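Long-range contacts in phosphoribosylaminoimidazole carboxylase, ATPase subunit (Thermotoga maritima, PDB 3AX6), which probably catalyses the ATP-dependent conversion of 5-aminoimidazole ribonucleotide and bicarbonate to N5-carboxyaminoimidazole ribonucleotide in purine biosynthesis: residues D100-K105 / P116-V121; V135-R140 / N160-E165. All coordinates share one frame; numbering follows the deposited sequence.

Interaction 1 (D100-K105 / P116-V121); sequences DKFVQK and PEYKLV. With ADP (adenosine-5'-diphosphate), chain E.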
ATOM      1  N   ASP A 100      23.928 -18.488  12.579  1.00 29.88           N
ATOM      2  CA  ASP A 100      24.452 -19.200  13.732  1.00 30.65           C
ATOM      3  C   ASP A 100      24.532 -18.224  14.897  1.00 30.20           C
ATOM      4  O   ASP A 100      25.310 -17.267  14.877  1.00 29.35           O
ATOM      5  CB  ASP A 100      25.824 -19.786  13.398  1.00 32.35           C
ATOM      6  CG  ASP A 100      26.497 -20.423  14.596  1.00 36.01           C
ATOM      7  OD1 ASP A 100      27.517 -21.119  14.397  1.00 37.82           O
ATOM      8  OD2 ASP A 100      26.022 -20.222  15.732  1.00 37.62           O
ATOM      9  N   LYS A 101      23.716 -18.473  15.913  1.00 28.46           N
ATOM     10  CA  LYS A 101      23.662 -17.600  17.071  1.00 27.01           C
ATOM     11  C   LYS A 101      24.990 -17.374  17.766  1.00 25.57           C
ATOM     12  O   LYS A 101      25.228 -16.292  18.286  1.00 25.13           O
ATOM     13  CB  LYS A 101      22.641 -18.122  18.077  1.00 28.84           C
ATOM     14  CG  LYS A 101      21.202 -18.059  17.592  1.00 28.66           C
ATOM     15  CD  LYS A 101      20.237 -18.198  18.757  1.00 29.04           C
ATOM     16  CE  LYS A 101      18.808 -17.953  18.321  1.00 29.25           C
ATOM     17  NZ  LYS A 101      17.893 -17.899  19.491  1.00 29.95           N
ATOM     18  N   PHE A 102      25.857 -18.381  17.780  1.00 24.86           N
ATOM     19  CA  PHE A 102      27.149 -18.217  18.438  1.00 25.89           C
ATOM     20  C   PHE A 102      28.070 -17.296  17.647  1.00 25.02           C
ATOM     21  O   PHE A 102      28.639 -16.352  18.197  1.00 24.87           O
ATOM     22  CB  PHE A 102      27.840 -19.567  18.662  1.00 24.90           C
ATOM     23  CG  PHE A 102      29.171 -19.443  19.349  1.00 25.21           C
ATOM     24  CD1 PHE A 102      30.354 -19.553  18.629  1.00 22.86           C
ATOM     25  CD2 PHE A 102      29.237 -19.160  20.707  1.00 23.43           C
ATOM     26  CE1 PHE A 102      31.583 -19.380  19.255  1.00 24.24           C
ATOM     27  CE2 PHE A 102      30.460 -18.986  21.340  1.00 23.55           C
ATOM     28  CZ  PHE A 102      31.636 -19.095  20.613  1.00 23.62           C
ATOM     29  N   VAL A 103      28.224 -17.566  16.357  1.00 26.20           N
ATOM     30  CA  VAL A 103      29.067 -16.716  15.528  1.00 24.79           C
ATOM     31  C   VAL A 103      28.490 -15.299  15.579  1.00 23.20           C
ATOM     32  O   VAL A 103      29.235 -14.315  15.623  1.00 22.46           O
ATOM     33  CB  VAL A 103      29.118 -17.220  14.068  1.00 26.12           C
ATOM     34  CG1 VAL A 103      29.730 -18.615  14.019  1.00 26.27           C
ATOM     35  CG2 VAL A 103      27.731 -17.250  13.485  1.00 28.55           C
ATOM     36  N   GLN A 104      27.161 -15.201  15.599  1.00 20.51           N
ATOM     37  CA  GLN A 104      26.493 -13.904  15.669  1.00 19.98           C
ATOM     38  C   GLN A 104      26.922 -13.164  16.933  1.00 20.18           C
ATOM     39  O   GLN A 104      27.291 -11.994  16.874  1.00 19.53           O
ATOM     40  CB  GLN A 104      24.972 -14.079  15.656  1.00 19.26           C
ATOM     41  CG  GLN A 104      24.204 -12.801  15.967  1.00 21.16           C
ATOM     42  CD  GLN A 104      22.705 -12.971  15.847  1.00 21.05           C
ATOM     43  OE1 GLN A 104      21.948 -12.510  16.704  1.00 23.49           O
ATOM     44  NE2 GLN A 104      22.264 -13.625  14.781  1.00 17.51           N
ATOM     45  N   LYS A 105      26.878 -13.852  18.074  1.00 22.14           N
ATOM     46  CA  LYS A 105      27.286 -13.262  19.353  1.00 23.00           C
ATOM     47  C   LYS A 105      28.770 -12.876  19.325  1.00 23.28           C
ATOM     48  O   LYS A 105      29.161 -11.822  19.822  1.00 23.52           O
ATOM     49  CB  LYS A 105      27.047 -14.255  20.496  1.00 23.38           C
ATOM     50  CG  LYS A 105      25.582 -14.516  20.825  1.00 26.36           C
ATOM     51  CD  LYS A 105      24.901 -13.246  21.297  1.00 27.87           C
ATOM     52  CE  LYS A 105      23.431 -13.471  21.602  1.00 28.62           C
ATOM     53  NZ  LYS A 105      22.761 -12.197  21.991  1.00 26.37           N
ATOM     54  N   PRO A 116      24.508  -9.951  26.058  1.00 24.20           N
ATOM     55  CA  PRO A 116      24.638 -10.730  27.295  1.00 23.45           C
ATOM     56  C   PRO A 116      25.913 -11.580  27.289  1.00 24.89           C
ATOM     57  O   PRO A 116      26.369 -12.005  26.227  1.00 26.50           O
ATOM     58  CB  PRO A 116      23.386 -11.604  27.284  1.00 22.64           C
ATOM     59  CG  PRO A 116      22.389 -10.758  26.563  1.00 24.68           C
ATOM     60  CD  PRO A 116      23.197 -10.194  25.425  1.00 24.13           C
ATOM     61  N   GLU A 117      26.490 -11.822  28.466  1.00 24.89           N
ATOM     62  CA  GLU A 117      27.694 -12.648  28.567  1.00 26.18           C
ATOM     63  C   GLU A 117      27.327 -14.040  28.068  1.00 25.10           C
ATOM     64  O   GLU A 117      26.299 -14.583  28.453  1.00 24.54           O
ATOM     65  CB  GLU A 117      28.152 -12.760  30.020  1.00 29.72           C
ATOM     66  CG  GLU A 117      29.602 -12.406  30.247  1.00 35.85           C
ATOM     67  CD  GLU A 117      29.770 -10.992  30.758  1.00 40.68           C
ATOM     68  OE1 GLU A 117      29.257 -10.693  31.862  1.00 43.05           O
ATOM     69  OE2 GLU A 117      30.409 -10.178  30.058  1.00 44.23           O
ATOM     70  N   TYR A 118      28.165 -14.625  27.222  1.00 24.70           N
ATOM     71  CA  TYR A 118      27.869 -15.949  26.690  1.00 25.60           C
ATOM     72  C   TYR A 118      29.104 -16.848  26.695  1.00 27.05           C
ATOM     73  O   TYR A 118      30.212 -16.408  27.014  1.00 26.78           O
ATOM     74  CB  TYR A 118      27.317 -15.818  25.269  1.00 22.83           C
ATOM     75  CG  TYR A 118      28.337 -15.275  24.312  1.00 20.89           C
ATOM     76  CD1 TYR A 118      28.994 -16.117  23.421  1.00 20.34           C
ATOM     77  CD2 TYR A 118      28.693 -13.928  24.333  1.00 18.62           C
ATOM     78  CE1 TYR A 118      29.981 -15.633  22.576  1.00 20.63           C
ATOM     79  CE2 TYR A 118      29.675 -13.436  23.494  1.00 20.28           C
ATOM     80  CZ  TYR A 118      30.316 -14.296  22.617  1.00 19.82           C
ATOM     81  OH  TYR A 118      31.292 -13.819  21.775  1.00 22.02           O
ATOM     82  N   LYS A 119      28.904 -18.105  26.321  1.00 29.27           N
ATOM     83  CA  LYS A 119      29.979 -19.087  26.312  1.00 32.19           C
ATOM     84  C   LYS A 119      29.549 -20.321  25.510  1.00 33.56           C
ATOM     85  O   LYS A 119      28.422 -20.797  25.642  1.00 32.21           O
ATOM     86  CB  LYS A 119      30.291 -19.474  27.759  1.00 34.54           C
ATOM     87  CG  LYS A 119      31.294 -20.599  27.958  1.00 38.78           C
ATOM     88  CD  LYS A 119      32.730 -20.129  27.801  1.00 40.75           C
ATOM     89  CE  LYS A 119      33.616 -20.751  28.879  1.00 40.86           C
ATOM     90  NZ  LYS A 119      33.403 -22.223  29.016  1.00 41.19           N
ATOM     91  N   LEU A 120      30.451 -20.831  24.676  1.00 35.54           N
ATOM     92  CA  LEU A 120      30.170 -22.009  23.861  1.00 37.75           C
ATOM     93  C   LEU A 120      30.231 -23.254  24.743  1.00 39.61           C
ATOM     94  O   LEU A 120      31.091 -23.349  25.621  1.00 39.34           O
ATOM     95  CB  LEU A 120      31.207 -22.117  22.737  1.00 36.82           C
ATOM     96  CG  LEU A 120      31.126 -23.306  21.778  1.00 36.87           C
ATOM     97  CD1 LEU A 120      29.823 -23.277  20.996  1.00 34.96           C
ATOM     98  CD2 LEU A 120      32.314 -23.254  20.834  1.00 36.54           C
ATOM     99  N   VAL A 121      29.328 -24.208  24.523  1.00 41.36           N
ATOM    100  CA  VAL A 121      29.347 -25.418  25.339  1.00 45.11           C
ATOM    101  C   VAL A 121      30.329 -26.460  24.815  1.00 47.91           C
ATOM    102  O   VAL A 121      30.246 -26.900  23.665  1.00 49.05           O
ATOM    103  CB  VAL A 121      27.942 -26.084  25.465  1.00 43.35           C
ATOM    104  CG1 VAL A 121      26.930 -25.075  25.955  1.00 43.38           C
ATOM    105  CG2 VAL A 121      27.512 -26.685  24.146  1.00 44.68           C
TER
HETATM  106  PB  ADP E 381      13.750 -17.370  19.442  1.00 48.46           P
HETATM  107  O1B ADP E 381      13.451 -15.981  18.993  1.00 47.85           O
HETATM  108  O2B ADP E 381      12.375 -18.068  19.940  1.00 48.72           O
HETATM  109  O3B ADP E 381      14.410 -18.224  18.151  1.00 47.13           O
HETATM  110  PA  ADP E 381      14.942 -16.050  21.586  1.00 38.43           P
HETATM  111  O1A ADP E 381      16.369 -15.663  21.688  1.00 34.95           O
HETATM  112  O2A ADP E 381      14.110 -14.802  20.968  1.00 39.65           O
HETATM  113  O3A ADP E 381      14.849 -17.416  20.667  1.00 43.77           O
HETATM  114  O5' ADP E 381      14.412 -16.436  23.077  1.00 37.43           O
HETATM  115  C5' ADP E 381      12.990 -16.234  23.131  1.00 32.89           C
HETATM  116  C4' ADP E 381      12.589 -15.582  24.459  1.00 30.37           C
HETATM  117  O4' ADP E 381      13.372 -16.130  25.569  1.00 28.36           O
HETATM  118  C3' ADP E 381      12.848 -14.065  24.444  1.00 29.61           C
HETATM  119  O3' ADP E 381      11.750 -13.332  23.880  1.00 31.86           O
HETATM  120  C2' ADP E 381      13.105 -13.753  25.916  1.00 27.74           C
HETATM  121  O2' ADP E 381      11.888 -13.447  26.601  1.00 28.42           O
HETATM  122  C1' ADP E 381      13.779 -15.034  26.446  1.00 24.62           C
HETATM  123  N9  ADP E 381      15.249 -14.892  26.506  1.00 22.53           N
HETATM  124  C8  ADP E 381      16.141 -14.992  25.465  1.00 20.97           C
HETATM  125  N7  ADP E 381      17.355 -14.803  25.885  1.00 20.10           N
HETATM  126  C5  ADP E 381      17.337 -14.572  27.215  1.00 20.54           C
HETATM  127  C6  ADP E 381      18.322 -14.302  28.205  1.00 19.54           C
HETATM  128  N6  ADP E 381      19.652 -14.232  27.863  1.00 18.90           N
HETATM  129  N1  ADP E 381      17.931 -14.117  29.485  1.00 21.36           N
HETATM  130  C2  ADP E 381      16.643 -14.179  29.839  1.00 22.25           C
HETATM  131  N3  ADP E 381      15.686 -14.428  28.941  1.00 22.37           N
HETATM  132  C4  ADP E 381      15.984 -14.627  27.636  1.00 21.35           C

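Interaction 2 (V135-R140 / N160-E165); sequences VVQKAR and NAIKGE. With ADP (adenosine-5'-diphosphate), chain E.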
ATOM      1  N   VAL A 135      20.751 -20.413  34.126  1.00 23.50           N
ATOM      2  CA  VAL A 135      21.490 -20.007  32.936  1.00 22.57           C
ATOM      3  C   VAL A 135      20.658 -20.367  31.704  1.00 20.93           C
ATOM      4  O   VAL A 135      19.884 -21.323  31.721  1.00 20.66           O
ATOM      5  CB  VAL A 135      22.879 -20.684  32.865  1.00 19.97           C
ATOM      6  CG1 VAL A 135      22.735 -22.164  32.589  1.00 20.33           C
ATOM      7  CG2 VAL A 135      23.718 -20.013  31.801  1.00 20.92           C
ATOM      8  N   VAL A 136      20.808 -19.588  30.640  1.00 21.30           N
ATOM      9  CA  VAL A 136      20.045 -19.824  29.422  1.00 19.19           C
ATOM     10  C   VAL A 136      20.847 -20.544  28.348  1.00 20.25           C
ATOM     11  O   VAL A 136      21.954 -20.130  28.000  1.00 21.86           O
ATOM     12  CB  VAL A 136      19.526 -18.500  28.838  1.00 16.64           C
ATOM     13  CG1 VAL A 136      18.568 -18.775  27.691  1.00 14.32           C
ATOM     14  CG2 VAL A 136      18.845 -17.696  29.919  1.00 15.36           C
ATOM     15  N   GLN A 137      20.282 -21.631  27.834  1.00 20.20           N
ATOM     16  CA  GLN A 137      20.918 -22.409  26.778  1.00 21.12           C
ATOM     17  C   GLN A 137      20.176 -22.165  25.459  1.00 21.37           C
ATOM     18  O   GLN A 137      18.943 -22.140  25.417  1.00 20.18           O
ATOM     19  CB  GLN A 137      20.897 -23.909  27.112  1.00 22.43           C
ATOM     20  CG  GLN A 137      21.471 -24.776  25.990  1.00 23.72           C
ATOM     21  CD  GLN A 137      21.268 -26.266  26.203  1.00 22.29           C
ATOM     22  OE1 GLN A 137      20.164 -26.720  26.500  1.00 20.65           O
ATOM     23  NE2 GLN A 137      22.337 -27.037  26.032  1.00 21.06           N
ATOM     24  N   LYS A 138      20.935 -21.981  24.386  1.00 21.02           N
ATOM     25  CA  LYS A 138      20.353 -21.725  23.078  1.00 21.85           C
ATOM     26  C   LYS A 138      21.011 -22.559  21.998  1.00 21.64           C
ATOM     27  O   LYS A 138      22.226 -22.738  21.997  1.00 22.39           O
ATOM     28  CB  LYS A 138      20.504 -20.246  22.716  1.00 21.42           C
ATOM     29  CG  LYS A 138      19.760 -19.302  23.638  1.00 21.02           C
ATOM     30  CD  LYS A 138      19.902 -17.861  23.182  1.00 18.94           C
ATOM     31  CE  LYS A 138      18.880 -16.983  23.869  1.00 16.28           C
ATOM     32  NZ  LYS A 138      18.970 -15.574  23.426  1.00 18.22           N
ATOM     33  N   ALA A 139      20.204 -23.070  21.079  1.00 23.44           N
ATOM     34  CA  ALA A 139      20.736 -23.855  19.975  1.00 26.68           C
ATOM     35  C   ALA A 139      21.523 -22.892  19.088  1.00 29.71           C
ATOM     36  O   ALA A 139      21.137 -21.731  18.937  1.00 30.05           O
ATOM     37  CB  ALA A 139      19.602 -24.491  19.186  1.00 22.88           C
ATOM     38  N   ARG A 140      22.632 -23.358  18.518  1.00 33.14           N
ATOM     39  CA  ARG A 140      23.432 -22.505  17.647  1.00 35.96           C
ATOM     40  C   ARG A 140      22.674 -22.228  16.358  1.00 38.03           C
ATOM     41  O   ARG A 140      22.646 -21.096  15.877  1.00 37.69           O
ATOM     42  CB  ARG A 140      24.764 -23.168  17.305  1.00 35.69           C
ATOM     43  CG  ARG A 140      25.700 -23.315  18.475  1.00 37.35           C
ATOM     44  CD  ARG A 140      27.058 -23.817  18.015  1.00 38.74           C
ATOM     45  NE  ARG A 140      27.730 -22.845  17.157  1.00 40.01           N
ATOM     46  CZ  ARG A 140      29.003 -22.934  16.779  1.00 41.22           C
ATOM     47  NH1 ARG A 140      29.747 -23.958  17.179  1.00 42.18           N
ATOM     48  NH2 ARG A 140      29.537 -21.994  16.010  1.00 40.58           N
ATOM     49  N   ASN A 160      17.202 -32.660  30.467  1.00 48.59           N
ATOM     50  CA  ASN A 160      16.300 -32.234  29.402  1.00 48.58           C
ATOM     51  C   ASN A 160      16.921 -31.087  28.604  1.00 47.63           C
ATOM     52  O   ASN A 160      16.226 -30.363  27.889  1.00 47.35           O
ATOM     53  CB  ASN A 160      14.968 -31.786  30.004  1.00 50.99           C
ATOM     54  CG  ASN A 160      14.417 -32.786  31.008  1.00 54.94           C
ATOM     55  OD1 ASN A 160      15.095 -33.155  31.970  1.00 56.64           O
ATOM     56  ND2 ASN A 160      13.179 -33.228  30.792  1.00 57.04           N
ATOM     57  N   ALA A 161      18.233 -30.926  28.732  1.00 46.11           N
ATOM     58  CA  ALA A 161      18.942 -29.869  28.028  1.00 45.58           C
ATOM     59  C   ALA A 161      18.871 -30.076  26.522  1.00 45.68           C
ATOM     60  O   ALA A 161      18.571 -31.173  26.049  1.00 46.16           O
ATOM     61  CB  ALA A 161      20.391 -29.823  28.481  1.00 44.67           C
ATOM     62  N   ILE A 162      19.147 -29.012  25.776  1.00 44.96           N
ATOM     63  CA  ILE A 162      19.118 -29.055  24.322  1.00 44.30           C
ATOM     64  C   ILE A 162      20.270 -29.908  23.809  1.00 44.14           C
ATOM     65  O   ILE A 162      21.418 -29.711  24.198  1.00 43.12           O
ATOM     66  CB  ILE A 162      19.243 -27.631  23.720  1.00 44.23           C
ATOM     67  CG1 ILE A 162      18.081 -26.755  24.201  1.00 43.44           C
ATOM     68  CG2 ILE A 162      19.249 -27.704  22.200  1.00 43.79           C
ATOM     69  CD1 ILE A 162      18.171 -25.304  23.745  1.00 41.87           C
ATOM     70  N   LYS A 163      19.960 -30.856  22.932  1.00 45.56           N
ATOM     71  CA  LYS A 163      20.987 -31.726  22.380  1.00 46.18           C
ATOM     72  C   LYS A 163      21.654 -31.072  21.172  1.00 45.43           C
ATOM     73  O   LYS A 163      21.042 -30.264  20.471  1.00 44.10           O
ATOM     74  CB  LYS A 163      20.385 -33.073  21.968  1.00 48.28           C
ATOM     75  CG  LYS A 163      19.551 -33.756  23.046  1.00 50.87           C
ATOM     76  CD  LYS A 163      20.325 -33.950  24.340  1.00 52.69           C
ATOM     77  CE  LYS A 163      19.418 -34.482  25.444  1.00 54.69           C
ATOM     78  NZ  LYS A 163      20.085 -34.514  26.783  1.00 55.34           N
ATOM     79  N   GLY A 164      22.915 -31.424  20.946  1.00 44.41           N
ATOM     80  CA  GLY A 164      23.643 -30.878  19.818  1.00 43.21           C
ATOM     81  C   GLY A 164      24.591 -29.759  20.193  1.00 41.91           C
ATOM     82  O   GLY A 164      25.133 -29.728  21.294  1.00 42.07           O
ATOM     83  N   GLU A 165      24.794 -28.837  19.261  1.00 40.86           N
ATOM     84  CA  GLU A 165      25.678 -27.708  19.485  1.00 39.38           C
ATOM     85  C   GLU A 165      24.876 -26.501  19.931  1.00 37.34           C
ATOM     86  O   GLU A 165      24.085 -25.943  19.173  1.00 37.86           O
ATOM     87  CB  GLU A 165      26.440 -27.387  18.207  1.00 40.81           C
ATOM     88  CG  GLU A 165      27.297 -28.531  17.738  1.00 44.31           C
ATOM     89  CD  GLU A 165      27.849 -28.297  16.360  1.00 47.94           C
ATOM     90  OE1 GLU A 165      28.565 -29.186  15.854  1.00 50.76           O
ATOM     91  OE2 GLU A 165      27.566 -27.227  15.782  1.00 49.99           O
TER
HETATM   92  PB  ADP E 381      13.750 -17.370  19.442  1.00 48.46           P
HETATM   93  O1B ADP E 381      13.451 -15.981  18.993  1.00 47.85           O
HETATM   94  O2B ADP E 381      12.375 -18.068  19.940  1.00 48.72           O
HETATM   95  O3B ADP E 381      14.410 -18.224  18.151  1.00 47.13           O
HETATM   96  PA  ADP E 381      14.942 -16.050  21.586  1.00 38.43           P
HETATM   97  O1A ADP E 381      16.369 -15.663  21.688  1.00 34.95           O
HETATM   98  O2A ADP E 381      14.110 -14.802  20.968  1.00 39.65           O
HETATM   99  O3A ADP E 381      14.849 -17.416  20.667  1.00 43.77           O
HETATM  100  O5' ADP E 381      14.412 -16.436  23.077  1.00 37.43           O
HETATM  101  C5' ADP E 381      12.990 -16.234  23.131  1.00 32.89           C
HETATM  102  C4' ADP E 381      12.589 -15.582  24.459  1.00 30.37           C
HETATM  103  O4' ADP E 381      13.372 -16.130  25.569  1.00 28.36           O
HETATM  104  C3' ADP E 381      12.848 -14.065  24.444  1.00 29.61           C
HETATM  105  O3' ADP E 381      11.750 -13.332  23.880  1.00 31.86           O
HETATM  106  C2' ADP E 381      13.105 -13.753  25.916  1.00 27.74           C
HETATM  107  O2' ADP E 381      11.888 -13.447  26.601  1.00 28.42           O
HETATM  108  C1' ADP E 381      13.779 -15.034  26.446  1.00 24.62           C
HETATM  109  N9  ADP E 381      15.249 -14.892  26.506  1.00 22.53           N
HETATM  110  C8  ADP E 381      16.141 -14.992  25.465  1.00 20.97           C
HETATM  111  N7  ADP E 381      17.355 -14.803  25.885  1.00 20.10           N
HETATM  112  C5  ADP E 381      17.337 -14.572  27.215  1.00 20.54           C
HETATM  113  C6  ADP E 381      18.322 -14.302  28.205  1.00 19.54           C
HETATM  114  N6  ADP E 381      19.652 -14.232  27.863  1.00 18.90           N
HETATM  115  N1  ADP E 381      17.931 -14.117  29.485  1.00 21.36           N
HETATM  116  C2  ADP E 381      16.643 -14.179  29.839  1.00 22.25           C
HETATM  117  N3  ADP E 381      15.686 -14.428  28.941  1.00 22.37           N
HETATM  118  C4  ADP E 381      15.984 -14.627  27.636  1.00 21.35           C

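Interaction 1 (D100-K105 / P116-V121)
The Phe102 ring lies beneath a methyl of Leu120: Leu120 CD1 sits 4.2 Å from the centroid of the Phe102 ring and 10° off its normal, a CH-pi contact over the centre of one face. This is where helix 101-110 packs beside strand 118-120, an outer strand of the four-stranded antiparallel sheet in the ATP-grasp fold; the axes of the two short segments pass 9.7 Å apart. With its CG anti to the backbone N (chi1 -180°), Phe102 carries the ring across to the strand, and Phe102 CE2 reaches Leu120 CB at 3.5 Å. The same carbon meets Tyr118 at the ring edge, Phe102 CE2 to Tyr118 CE1 measuring 3.6 Å, in an oblique aromatic pair with planes at 69°. Tyr118 also takes Lys105 CB over the centre of one face, 3.8 Å from the ring centroid, a second CH-pi contact, while its hydroxyl is hydrogen-bonded to Glu106. The bent Lys105 chain brings Lys105 NZ to 4.0 Å from Pro116 CD, close to Glu169. At the start of the helix Asp100 is the N-cap, and Lys101, next to Phe102 in sequence, belongs to the ADP site: Lys101 NZ makes a weak hydrogen bond of 3.3 Å to ADP O3A. The capping bond runs from Phe102 N to Asp100 OD2, 2.8 Å long, the donor meeting that oxygen from above the carboxylate plane.

Interaction 2 (V135-R140 / N160-E165)
Gln137 OE1 accepts a fairly straight bond from Ile162 N, 2.6 Å long with an N-H...O angle of 158°. The donor is tilted 27° from the amide's carbonyl plane. An extended chain, its CG anti to the backbone N, takes the Gln137 amide across to the loop, where it runs alongside the Ile162 side chain in the opposite direction; Ile162 CD1 comes to 4.0 Å from Gln137 CG. The amide's other end is held as well, since Gln137 NE2 is hydrogen-bonded to Thr166, so its rotation is fixed from both sides. With an alanine in place of Gln137, Ile162 N is likely to lose its acceptor, Thr166 the amide it bonds to, and the isoleucine side chain the group it lies against. Strand 135-139 is an inner strand of the antiparallel sheet of the ATP-grasp domain, and the loop 160-165 leads into its neighbour, strand 166-170. Lys138, whose CB points away from the loop, serves the nucleotide instead: Lys138 NZ donates to ADP N7 at 3.0 Å and to ADP O1A at 3.1 Å, and forms a salt bridge with Glu169. Where the strand ends, Arg140 N donates to Glu165 O at 3.0 Å. The two side chains pass obliquely, Arg140 CD lying 3.6 Å from Glu165 CB. Their charges remain beyond salt-bridge range, Arg140 NH1 being 4.2 Å from Glu165 OE2; that oxygen lies well out of the guanidinium plane and no N-H points at it, the guanidinium's strongest partner being Asp100.

Overall arrangement
From the N terminus the chain first forms the parallel sheet of the preATP-grasp region, then enters helix 101-110. Interaction 1 closes a short loop by bringing strand 118-120 back beside that helix. Only afterwards does interaction 2 open, closing a longer loop that includes strand 149-152; the two are therefore in series, neither nested nor crossed. Both reach the same four-stranded antiparallel sheet, and their centres lie 11 Å apart. They also touch: beside the Asp100-Arg140 salt bridge, a probable hydrogen bond of 2.8 Å links Lys101 N to Arg140 O, joining the N-terminal end of helix 101-110 to the residue just after strand 135-139. Both contacts border the bound ADP.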